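Local structure of sugar phosphate isomerase/epimerase (Parabacteroides distasonis, 3OBE) at residues A13-S16 / A17-G20. The protein is probably a sugar isomerase or epimerase, built on a xylose isomerase-like TIM barrel, whose substrate is not established. Sequence-based numbering, arbitrary orientation. Where two conformers were deposited one is given.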
# COMPACT_ATOMS: atom_id res chain seq x y z
N ALA A 13 15.81 19.36 -10.56
CA ALA A 13 16.06 20.80 -10.69
C ALA A 13 17.27 21.20 -9.85
O ALA A 13 17.44 20.69 -8.72
CB ALA A 13 14.82 21.60 -10.28
N VAL A 14 18.09 22.10 -10.39
CA VAL A 14 19.32 22.55 -9.72
C VAL A 14 19.04 23.57 -8.60
O VAL A 14 19.87 23.70 -7.66
CB VAL A 14 20.38 23.10 -10.73
CG1 VAL A 14 20.85 22.00 -11.66
CG2 VAL A 14 19.84 24.31 -11.54
N SER A 15 17.90 24.26 -8.65
CA SER A 15 17.61 25.35 -7.69
C SER A 15 17.62 24.90 -6.22
O SER A 15 17.02 23.86 -5.91
CB SER A 15 16.22 25.95 -7.99
OG SER A 15 15.73 26.67 -6.90
N SER A 16 18.23 25.71 -5.36
CA SER A 16 18.28 25.37 -3.94
C SER A 16 16.94 25.61 -3.20
O SER A 16 16.80 25.30 -2.00
CB SER A 16 19.39 26.05 -3.24
OG SER A 16 19.28 27.46 -3.29
N ALA A 17 15.94 26.12 -3.94
CA ALA A 17 14.60 26.26 -3.41
C ALA A 17 13.64 25.19 -3.81
O ALA A 17 12.54 25.19 -3.30
CB ALA A 17 14.04 27.72 -3.72
N THR A 18 14.04 24.23 -4.66
CA THR A 18 13.13 23.23 -5.15
C THR A 18 13.03 22.07 -4.19
O THR A 18 14.05 21.44 -3.97
CB THR A 18 13.62 22.65 -6.49
OG1 THR A 18 13.89 23.75 -7.36
CG2 THR A 18 12.63 21.63 -7.07
N ALA A 19 11.84 21.84 -3.64
CA ALA A 19 11.54 20.67 -2.80
C ALA A 19 11.67 19.41 -3.59
O ALA A 19 11.28 19.33 -4.79
CB ALA A 19 10.15 20.77 -2.22
N GLY A 20 12.17 18.36 -2.94
CA GLY A 20 12.10 17.04 -3.56
C GLY A 20 10.67 16.67 -3.79
O GLY A 20 9.79 17.02 -3.00
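Ser15 OG accepts a hydrogen bond from the backbone N-H of Ala17, 3.0 Å from OG to N with an angle of 156° at the hydrogen. Two residues apart in the chain, the pair forms an ST turn, made possible because with chi1 at 162° the hydroxyl swings away from the residue's own N toward the carbonyl side, where it meets the N-H of Ala17. One step further, Thr18 N donates to Ser15 O at 3.3 Å, closing a type I beta turn from Ser15 to Thr18.

Thr18 then folds its side chain back against the turn. Its OG1 lies 3.3 Å from Ser15 CB and is at most weakly bonded to Ser15 O, while CG2 comes within 3.9 Å of Ala13 CB, a small apolar touch beside the polar one.

All this belongs to the N-terminal segment leading into strand 24-26, the first of the barrel, at the surface; the centre of the contact lies about 28 Å from the centre of the chain. Ser15 thus serves the turn with both its hydroxyl and its carbonyl, so that two successive N-H groups are satisfied locally in an otherwise irregular segment at the surface.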